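Side-chain contacts in enoyl-acyl carrier protein reductase (Uncultured bacterium, PDB 6KIA), which binds NADH and, as an enoyl-acyl carrier protein reductase, probably uses it to reduce the double bond of enoyl groups carried on acyl carrier protein: residues N14-G19 with Q233-A238; F90-P95 with I165-V170; I298-E303 with G378-I383. One frame throughout, in Å; residues are numbered along the deposited sequence.

Contact 1: N14-G19 with Q233-A238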
loop_
_atom_site.group_PDB
_atom_site.type_symbol
_atom_site.label_atom_id
_atom_site.label_comp_id
_atom_site.label_asym_id
_atom_site.label_seq_id
_atom_site.Cartn_x
_atom_site.Cartn_y
_atom_site.Cartn_z
ATOM N N ASN A 14 -11.601 -2.335 -21.638
ATOM C CA ASN A 14 -10.301 -1.692 -21.721
ATOM C C ASN A 14 -10.296 -0.607 -22.788
ATOM O O ASN A 14 -10.693 -0.838 -23.930
ATOM C CB ASN A 14 -9.171 -2.682 -22.037
ATOM C CG ASN A 14 -7.872 -1.969 -22.431
ATOM O OD1 ASN A 14 -7.289 -1.241 -21.620
ATOM N ND2 ASN A 14 -7.390 -2.206 -23.645
ATOM N N ILE A 15 -9.817 0.569 -22.417
ATOM C CA ILE A 15 -9.687 1.672 -23.372
ATOM C C ILE A 15 -8.238 1.995 -23.729
ATOM O O ILE A 15 -7.982 2.843 -24.594
ATOM C CB ILE A 15 -10.335 2.952 -22.825
ATOM C CG1 ILE A 15 -9.587 3.441 -21.574
ATOM C CG2 ILE A 15 -11.803 2.707 -22.502
ATOM C CD1 ILE A 15 -10.060 4.791 -21.080
ATOM N N PHE A 16 -7.285 1.352 -23.062
ATOM C CA PHE A 16 -5.886 1.725 -23.226
ATOM C C PHE A 16 -5.211 0.955 -24.362
ATOM O O PHE A 16 -5.444 -0.249 -24.567
ATOM C CB PHE A 16 -5.123 1.545 -21.899
ATOM C CG PHE A 16 -5.694 2.373 -20.770
ATOM C CD1 PHE A 16 -5.439 3.735 -20.703
ATOM C CD2 PHE A 16 -6.492 1.787 -19.784
ATOM C CE1 PHE A 16 -5.980 4.515 -19.685
ATOM C CE2 PHE A 16 -7.043 2.578 -18.753
ATOM C CZ PHE A 16 -6.767 3.948 -18.720
ATOM N N ARG A 17 -4.390 1.679 -25.114
ATOM C CA ARG A 17 -3.789 1.163 -26.337
ATOM C C ARG A 17 -2.375 1.714 -26.475
ATOM O O ARG A 17 -1.979 2.582 -25.703
ATOM C CB ARG A 17 -4.640 1.566 -27.551
ATOM C CG ARG A 17 -5.035 0.411 -28.448
ATOM C CD ARG A 17 -6.376 0.658 -29.126
ATOM N NE ARG A 17 -7.389 -0.303 -28.686
ATOM C CZ ARG A 17 -8.453 0.018 -27.953
ATOM N NH1 ARG A 17 -8.657 1.282 -27.597
ATOM N NH2 ARG A 17 -9.319 -0.916 -27.586
ATOM N N LYS A 18 -1.627 1.224 -27.462
ATOM C CA LYS A 18 -0.374 1.862 -27.878
ATOM C C LYS A 18 -0.506 3.382 -28.011
ATOM O O LYS A 18 -1.438 3.869 -28.652
ATOM C CB LYS A 18 0.079 1.282 -29.222
ATOM C CG LYS A 18 1.542 1.515 -29.569
ATOM C CD LYS A 18 1.795 1.183 -31.035
ATOM C CE LYS A 18 0.800 1.900 -31.941
ATOM N NZ LYS A 18 0.920 1.472 -33.363
ATOM N N GLY A 19 0.430 4.114 -27.405
ATOM C CA GLY A 19 0.427 5.561 -27.464
ATOM C C GLY A 19 -0.121 6.202 -26.205
ATOM O O GLY A 19 0.215 7.356 -25.894
ATOM N N GLN A 233 -9.018 10.184 -22.392
ATOM C CA GLN A 233 -9.530 9.809 -21.061
ATOM C C GLN A 233 -8.404 9.848 -20.043
ATOM O O GLN A 233 -7.271 9.475 -20.343
ATOM C CB GLN A 233 -10.141 8.406 -21.084
ATOM C CG GLN A 233 -11.350 8.270 -21.998
ATOM C CD GLN A 233 -12.583 8.925 -21.423
ATOM O OE1 GLN A 233 -12.847 8.835 -20.222
ATOM N NE2 GLN A 233 -13.371 9.563 -22.285
ATOM N N VAL A 234 -8.714 10.301 -18.836
ATOM C CA VAL A 234 -7.726 10.331 -17.762
ATOM C C VAL A 234 -8.241 9.592 -16.535
ATOM O O VAL A 234 -9.396 9.765 -16.124
ATOM C CB VAL A 234 -7.364 11.781 -17.387
ATOM C CG1 VAL A 234 -6.402 11.826 -16.178
ATOM C CG2 VAL A 234 -6.763 12.484 -18.584
ATOM N N ARG A 235 -7.375 8.766 -15.953
ATOM C CA ARG A 235 -7.711 7.989 -14.776
ATOM C C ARG A 235 -6.622 8.145 -13.705
ATOM O O ARG A 235 -5.432 8.283 -14.021
ATOM C CB ARG A 235 -7.853 6.516 -15.145
ATOM C CG ARG A 235 -8.880 6.212 -16.217
ATOM C CD ARG A 235 -10.287 6.535 -15.752
ATOM N NE ARG A 235 -11.267 6.111 -16.749
ATOM C CZ ARG A 235 -11.785 6.923 -17.664
ATOM N NH1 ARG A 235 -11.434 8.194 -17.678
ATOM N NH2 ARG A 235 -12.660 6.462 -18.548
ATOM N N TYR A 236 -7.043 8.123 -12.445
ATOM C CA TYR A 236 -6.125 8.069 -11.295
ATOM C C TYR A 236 -6.470 6.849 -10.468
ATOM O O TYR A 236 -7.650 6.575 -10.250
ATOM C CB TYR A 236 -6.234 9.312 -10.416
ATOM C CG TYR A 236 -5.962 10.587 -11.176
ATOM C CD1 TYR A 236 -6.974 11.195 -11.913
ATOM C CD2 TYR A 236 -4.694 11.161 -11.193
ATOM C CE1 TYR A 236 -6.731 12.349 -12.638
ATOM C CE2 TYR A 236 -4.454 12.325 -11.915
ATOM C CZ TYR A 236 -5.475 12.899 -12.629
ATOM O OH TYR A 236 -5.246 14.056 -13.341
ATOM N N SER A 237 -5.456 6.100 -10.047
ATOM C CA SER A 237 -5.695 4.979 -9.137
ATOM C C SER A 237 -4.785 5.166 -7.932
ATOM O O SER A 237 -3.747 5.838 -8.029
ATOM C CB SER A 237 -5.418 3.642 -9.824
ATOM O OG SER A 237 -4.029 3.509 -10.113
ATOM N N ALA A 238 -5.175 4.594 -6.795
ATOM C CA ALA A 238 -4.320 4.557 -5.620
ATOM C C ALA A 238 -4.536 3.217 -4.946
ATOM O O ALA A 238 -5.605 2.618 -5.064
ATOM C CB ALA A 238 -4.628 5.706 -4.642
#
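Ile15 and Gln233 bring the two backbones closest, yet their CA atoms are still 8.5 Å apart and no backbone hydrogen bond spans the gap, so side chains alone make this contact. It joins the loop leading into strand 21-25 to the start of strand 234-240, both strands of the largely parallel sheet of a Rossmann-type fold. The end of Ile15 does most of the touching: CD1 reaches Gln233 CB at 3.6 Å, the two side chains crossing at about a right angle, and the same methyl lies over one face of the Arg235 guanidinium, 4.0 Å from NH2. Beside it, Phe16 points its CZ at Arg235 CG from 4.0 Å, so the aliphatic part of the arginine meets the ring at its edge, and the ring and guanidinium planes stand 73° apart. One face of that ring is occupied by Ile15 CG1, over its centre. On the loop side an Asx turn, in which Asn14 OD1 accepts from Phe16 N, holds the backbone that presents the two apolar residues. On the strand side, Arg235 bends at chi2 (-65°) and folds back on its own strand, where Arg235 NH1 bonds Val234 O at 3.0 Å. Further bonds to the carbonyl oxygens of Ser415 and, weakly, Ser414 tie it to the chain just after helix 394-413. The guanidinium also grips a single atom end-on: Gln233 OE1 lies in its plane, 3.0 Å from Arg235 NH1 and 2.9 Å from Arg235 NH2.

Contact 2: F90-P95 with I165-V170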
loop_
_atom_site.group_PDB
_atom_site.type_symbol
_atom_site.label_atom_id
_atom_site.label_comp_id
_atom_site.label_asym_id
_atom_site.label_seq_id
_atom_site.Cartn_x
_atom_site.Cartn_y
_atom_site.Cartn_z
ATOM N N PHE A 90 7.902 15.612 5.318
ATOM C CA PHE A 90 8.636 16.812 5.694
ATOM C C PHE A 90 9.597 16.529 6.838
ATOM O O PHE A 90 10.142 17.454 7.427
ATOM C CB PHE A 90 7.663 17.944 6.069
ATOM C CG PHE A 90 6.761 17.620 7.235
ATOM C CD1 PHE A 90 5.596 16.883 7.049
ATOM C CD2 PHE A 90 7.065 18.070 8.518
ATOM C CE1 PHE A 90 4.757 16.582 8.109
ATOM C CE2 PHE A 90 6.241 17.767 9.593
ATOM C CZ PHE A 90 5.083 17.020 9.400
ATOM N N ASP A 91 9.830 15.251 7.135
ATOM C CA ASP A 91 10.659 14.898 8.294
ATOM C C ASP A 91 12.114 15.379 8.187
ATOM O O ASP A 91 12.789 15.553 9.208
ATOM C CB ASP A 91 10.630 13.384 8.511
ATOM C CG ASP A 91 10.887 12.613 7.242
ATOM O OD1 ASP A 91 9.986 12.565 6.358
ATOM O OD2 ASP A 91 11.992 12.046 7.135
ATOM N N LEU A 92 12.592 15.635 6.968
ATOM C CA LEU A 92 13.955 16.146 6.783
ATOM C C LEU A 92 13.945 17.513 6.094
ATOM O O LEU A 92 14.921 17.921 5.457
ATOM C CB LEU A 92 14.801 15.145 5.979
ATOM C CG LEU A 92 15.151 13.837 6.715
ATOM C CD1 LEU A 92 15.813 12.812 5.799
ATOM C CD2 LEU A 92 16.001 14.075 7.971
ATOM N N ASP A 93 12.832 18.228 6.216
ATOM C CA ASP A 93 12.754 19.581 5.673
ATOM C C ASP A 93 12.852 20.664 6.757
ATOM O O ASP A 93 12.358 20.492 7.869
ATOM C CB ASP A 93 11.455 19.745 4.888
ATOM C CG ASP A 93 11.491 19.017 3.556
ATOM O OD1 ASP A 93 10.774 17.996 3.409
ATOM O OD2 ASP A 93 12.263 19.454 2.671
ATOM N N ALA A 94 13.465 21.791 6.406
ATOM C CA ALA A 94 13.583 22.927 7.321
ATOM C C ALA A 94 14.089 24.152 6.564
ATOM O O ALA A 94 14.724 24.012 5.522
ATOM C CB ALA A 94 14.523 22.590 8.490
ATOM N N PRO A 95 13.815 25.359 7.088
ATOM C CA PRO A 95 14.490 26.550 6.561
ATOM C C PRO A 95 16.000 26.409 6.720
ATOM O O PRO A 95 16.436 25.691 7.620
ATOM C CB PRO A 95 13.941 27.686 7.428
ATOM C CG PRO A 95 12.652 27.195 7.926
ATOM C CD PRO A 95 12.835 25.708 8.132
ATOM N N ILE A 165 7.699 7.358 7.960
ATOM C CA ILE A 165 8.412 7.005 9.188
ATOM C C ILE A 165 9.751 7.724 9.239
ATOM O O ILE A 165 10.557 7.592 8.317
ATOM C CB ILE A 165 8.658 5.496 9.292
ATOM C CG1 ILE A 165 7.336 4.728 9.283
ATOM C CG2 ILE A 165 9.467 5.172 10.544
ATOM C CD1 ILE A 165 7.509 3.228 9.143
ATOM N N PRO A 166 9.985 8.502 10.306
ATOM C CA PRO A 166 11.251 9.216 10.520
ATOM C C PRO A 166 12.420 8.273 10.764
ATOM O O PRO A 166 12.233 7.201 11.351
ATOM C CB PRO A 166 10.980 10.062 11.771
ATOM C CG PRO A 166 9.489 10.117 11.892
ATOM C CD PRO A 166 9.005 8.800 11.363
ATOM N N LYS A 167 13.595 8.656 10.278
ATOM C CA LYS A 167 14.802 7.856 10.432
ATOM C C LYS A 167 15.495 8.217 11.745
ATOM O O LYS A 167 16.520 8.912 11.759
ATOM C CB LYS A 167 15.734 8.062 9.236
ATOM C CG LYS A 167 15.147 7.527 7.934
ATOM C CD LYS A 167 16.085 7.685 6.746
ATOM C CE LYS A 167 15.947 9.065 6.127
ATOM N NZ LYS A 167 16.467 9.106 4.737
ATOM N N VAL A 168 14.906 7.770 12.850
ATOM C CA VAL A 168 15.479 7.994 14.167
ATOM C C VAL A 168 15.550 6.680 14.951
ATOM O O VAL A 168 14.654 5.832 14.875
ATOM C CB VAL A 168 14.692 9.064 14.968
ATOM C CG1 VAL A 168 14.608 10.356 14.187
ATOM C CG2 VAL A 168 13.302 8.573 15.337
ATOM N N LYS A 169 16.615 6.523 15.721
ATOM C CA LYS A 169 16.898 5.230 16.315
ATOM C C LYS A 169 15.842 4.830 17.343
ATOM O O LYS A 169 15.431 3.672 17.395
ATOM C CB LYS A 169 18.279 5.257 16.969
ATOM C CG LYS A 169 19.113 4.037 16.664
ATOM C CD LYS A 169 20.481 4.123 17.320
ATOM C CE LYS A 169 20.375 4.001 18.830
ATOM N NZ LYS A 169 19.415 2.932 19.224
ATOM N N VAL A 170 15.375 5.802 18.118
ATOM C CA VAL A 170 14.406 5.555 19.179
ATOM C C VAL A 170 13.085 4.967 18.645
ATOM O O VAL A 170 12.436 4.116 19.302
ATOM C CB VAL A 170 14.138 6.863 19.967
ATOM C CG1 VAL A 170 13.763 7.992 19.021
ATOM C CG2 VAL A 170 13.069 6.661 21.040
HETATM O O HOH W 1 13.897 11.138 9.095
#
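A bend at chi3 of Lys167 (-85°) turns the far end of an otherwise extended chain toward Leu92, whose own chi1 (-70°) sets CG beside the backbone N. Leu92 CD1 then lies 3.8 Å from Lys167 CE and 3.9 Å from Lys167 NZ, the side chains crossing at about a right angle; the methyl packs against the last methylene and the ammonium end of the lysine. No direct hydrogen bond spans the segments. The polar link is a water, which donates to Asp91 OD2 at 2.9 Å and accepts from Lys167 N at 2.8 Å, so that a carboxylate on one loop is joined to a backbone N-H on the other. The charged ends do not pair, since Asp91 OD2 and Lys167 NZ are 5.9 Å apart. The other carboxylate oxygen, Asp91 OD1, takes a bond from Asn204 ND2 of helix 196-219, which helps fix the rotation that offers OD2 to the water. Each backbone turns sharply here: a type I beta turn runs from Phe90 to Asp93, with Asp93 N bonded to Phe90 O, and Lys167 centres an inverse gamma turn whose bond is weak. With the Asp91 side chain about 6 Å from the bound NADH, and the loops following parallel strands 80-83 and 155-159, the meeting of turns belongs to the cofactor-binding end of a Rossmann-type sheet.

Contact 3: I298-E303 with G378-I383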
loop_
_atom_site.group_PDB
_atom_site.type_symbol
_atom_site.label_atom_id
_atom_site.label_comp_id
_atom_site.label_asym_id
_atom_site.label_seq_id
_atom_site.Cartn_x
_atom_site.Cartn_y
_atom_site.Cartn_z
ATOM N N ILE A 298 7.073 -5.464 8.489
ATOM C CA ILE A 298 7.242 -5.238 9.915
ATOM C C ILE A 298 5.976 -5.542 10.710
ATOM O O ILE A 298 6.048 -5.826 11.908
ATOM C CB ILE A 298 7.666 -3.791 10.208
ATOM C CG1 ILE A 298 6.620 -2.810 9.680
ATOM C CG2 ILE A 298 9.026 -3.501 9.600
ATOM C CD1 ILE A 298 6.856 -1.381 10.100
ATOM N N PHE A 299 4.825 -5.468 10.049
ATOM C CA PHE A 299 3.550 -5.709 10.711
ATOM C C PHE A 299 3.380 -7.204 10.934
ATOM O O PHE A 299 2.638 -7.836 10.220
ATOM C CB PHE A 299 2.376 -5.164 9.879
ATOM C CG PHE A 299 2.483 -3.703 9.542
ATOM C CD1 PHE A 299 3.034 -2.803 10.439
ATOM C CD2 PHE A 299 2.008 -3.229 8.325
ATOM C CE1 PHE A 299 3.127 -1.457 10.120
ATOM C CE2 PHE A 299 2.092 -1.886 8.002
ATOM C CZ PHE A 299 2.652 -1.002 8.899
ATOM N N VAL A 300 4.069 -7.773 11.918
ATOM C CA VAL A 300 3.934 -9.202 12.212
ATOM C C VAL A 300 2.478 -9.556 12.508
ATOM O O VAL A 300 1.850 -8.973 13.410
ATOM C CB VAL A 300 4.838 -9.618 13.399
ATOM C CG1 VAL A 300 4.583 -11.068 13.819
ATOM C CG2 VAL A 300 6.298 -9.420 13.037
ATOM N N GLY A 301 1.921 -10.475 11.719
ATOM C CA GLY A 301 0.540 -10.870 11.891
ATOM C C GLY A 301 -0.342 -10.384 10.769
ATOM O O GLY A 301 -1.417 -10.918 10.583
ATOM N N VAL A 302 0.110 -9.374 10.025
ATOM C CA VAL A 302 -0.686 -8.885 8.903
ATOM C C VAL A 302 -0.994 -10.039 7.931
ATOM O O VAL A 302 -2.103 -10.141 7.357
ATOM C CB VAL A 302 0.028 -7.695 8.179
ATOM C CG1 VAL A 302 1.285 -8.142 7.424
ATOM C CG2 VAL A 302 -0.962 -6.942 7.242
ATOM N N GLU A 303 -0.025 -10.933 7.796
ATOM C CA GLU A 303 -0.118 -12.017 6.828
ATOM C C GLU A 303 -1.139 -13.095 7.250
ATOM O O GLU A 303 -1.554 -13.927 6.430
ATOM C CB GLU A 303 1.270 -12.654 6.628
ATOM C CG GLU A 303 1.650 -13.660 7.723
ATOM C CD GLU A 303 2.070 -13.059 9.048
ATOM O OE1 GLU A 303 2.236 -11.825 9.160
ATOM O OE2 GLU A 303 2.157 -13.851 10.021
ATOM N N GLY A 378 1.728 -14.878 18.543
ATOM C CA GLY A 378 1.869 -16.297 18.814
ATOM C C GLY A 378 1.493 -17.132 17.599
ATOM O O GLY A 378 2.236 -18.049 17.196
ATOM N N THR A 379 0.333 -16.821 17.016
ATOM C CA THR A 379 -0.145 -17.572 15.851
ATOM C C THR A 379 0.793 -17.396 14.643
ATOM O O THR A 379 1.162 -18.377 13.952
ATOM C CB THR A 379 -1.589 -17.151 15.481
ATOM O OG1 THR A 379 -2.462 -17.351 16.620
ATOM C CG2 THR A 379 -2.092 -17.956 14.311
ATOM N N SER A 380 1.188 -16.152 14.393
ATOM C CA SER A 380 2.084 -15.873 13.275
ATOM C C SER A 380 3.413 -16.651 13.417
ATOM O O SER A 380 3.908 -17.285 12.467
ATOM C CB SER A 380 2.336 -14.352 13.177
ATOM O OG SER A 380 3.370 -14.068 12.249
ATOM N N ASP A 381 3.970 -16.628 14.618
ATOM C CA ASP A 381 5.208 -17.344 14.909
ATOM C C ASP A 381 5.066 -18.860 14.700
ATOM O O ASP A 381 5.948 -19.501 14.102
ATOM C CB ASP A 381 5.628 -17.052 16.356
ATOM C CG ASP A 381 6.319 -15.700 16.513
ATOM O OD1 ASP A 381 6.353 -14.894 15.551
ATOM O OD2 ASP A 381 6.772 -15.415 17.640
ATOM N N GLU A 382 3.971 -19.436 15.215
ATOM C CA GLU A 382 3.711 -20.871 15.067
ATOM C C GLU A 382 3.643 -21.299 13.597
ATOM O O GLU A 382 4.239 -22.322 13.177
ATOM C CB GLU A 382 2.403 -21.278 15.764
ATOM C CG GLU A 382 2.433 -21.260 17.282
ATOM C CD GLU A 382 1.042 -21.335 17.897
ATOM O OE1 GLU A 382 0.101 -21.790 17.213
ATOM O OE2 GLU A 382 0.888 -20.948 19.076
ATOM N N ILE A 383 2.929 -20.498 12.814
ATOM C CA ILE A 383 2.775 -20.854 11.407
ATOM C C ILE A 383 4.130 -20.742 10.705
ATOM O O ILE A 383 4.512 -21.628 9.944
ATOM C CB ILE A 383 1.731 -19.996 10.716
ATOM C CG1 ILE A 383 0.354 -20.404 11.251
ATOM C CG2 ILE A 383 1.796 -20.205 9.195
ATOM C CD1 ILE A 383 -0.743 -19.479 10.840
HETATM O O HOH W 2 2.620 -16.563 9.755
#
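One direct hydrogen bond joins the segments, from Ser380 OG to Glu303 OE2 at 2.5 Å, a short bond between buried side chains. The serine hydroxyl is swung anti to the backbone N (chi1 170°), which carries it off the helix toward the loop. The second carboxylate oxygen works within the loop, OE1 of Glu303 accepting from Gly301 N at 2.9 Å. Both donors arrive on the syn side, the hydroxyl 18° and the amide 19° out of the carboxylate plane, and so the two oxygens together fix how the group is turned. A water adds a further polar bridge, giving one hydrogen to Glu303 OE2 at 2.8 Å and the other to Ser380 O at 3.1 Å. OE2 thus accepts from both the hydroxyl and the water. Van der Waals contact comes from Val300, whose CG1 lies 3.6 Å from Ser380 OG and 4.0 Å from Ser380 CB. The backbones also come close: the CA atoms of Gly301 and Ser380 are 5.4 Å apart, the glycine occupying the third position of a type II turn from Phe299 to Val302. The helix 370-385 carrying Ser380 is backed by helix 339-351, against which Thr379 and Ile383 rest, while Val300 also touches Lys180 of helix 169-180, so the turn lies between that helix and helix 370-385, in the connection from strand 283-287 to helix 309-315.

Overall arrangement
From the N terminus, the loop at 14-19 opens contact 1, which closes only at 233-238 after 213 intervening residues, tying the approach to strand 21-25 to strand 234-240. Contact 2 opens and closes wholly within that span, joining loops after strands 80-83 and 155-159 across 69 residues. Contact 3 follows in series, closing a largely helical excursion of 74 residues that links the connection after strand 283-287 to helix 370-385. No two contacts cross along the chain. Contacts 1 and 3 lie on opposite sides of the chain's centre, their own centres about 37 Å apart, whereas contacts 2 and 3 come within about 5 Å at their nearest atoms without touching.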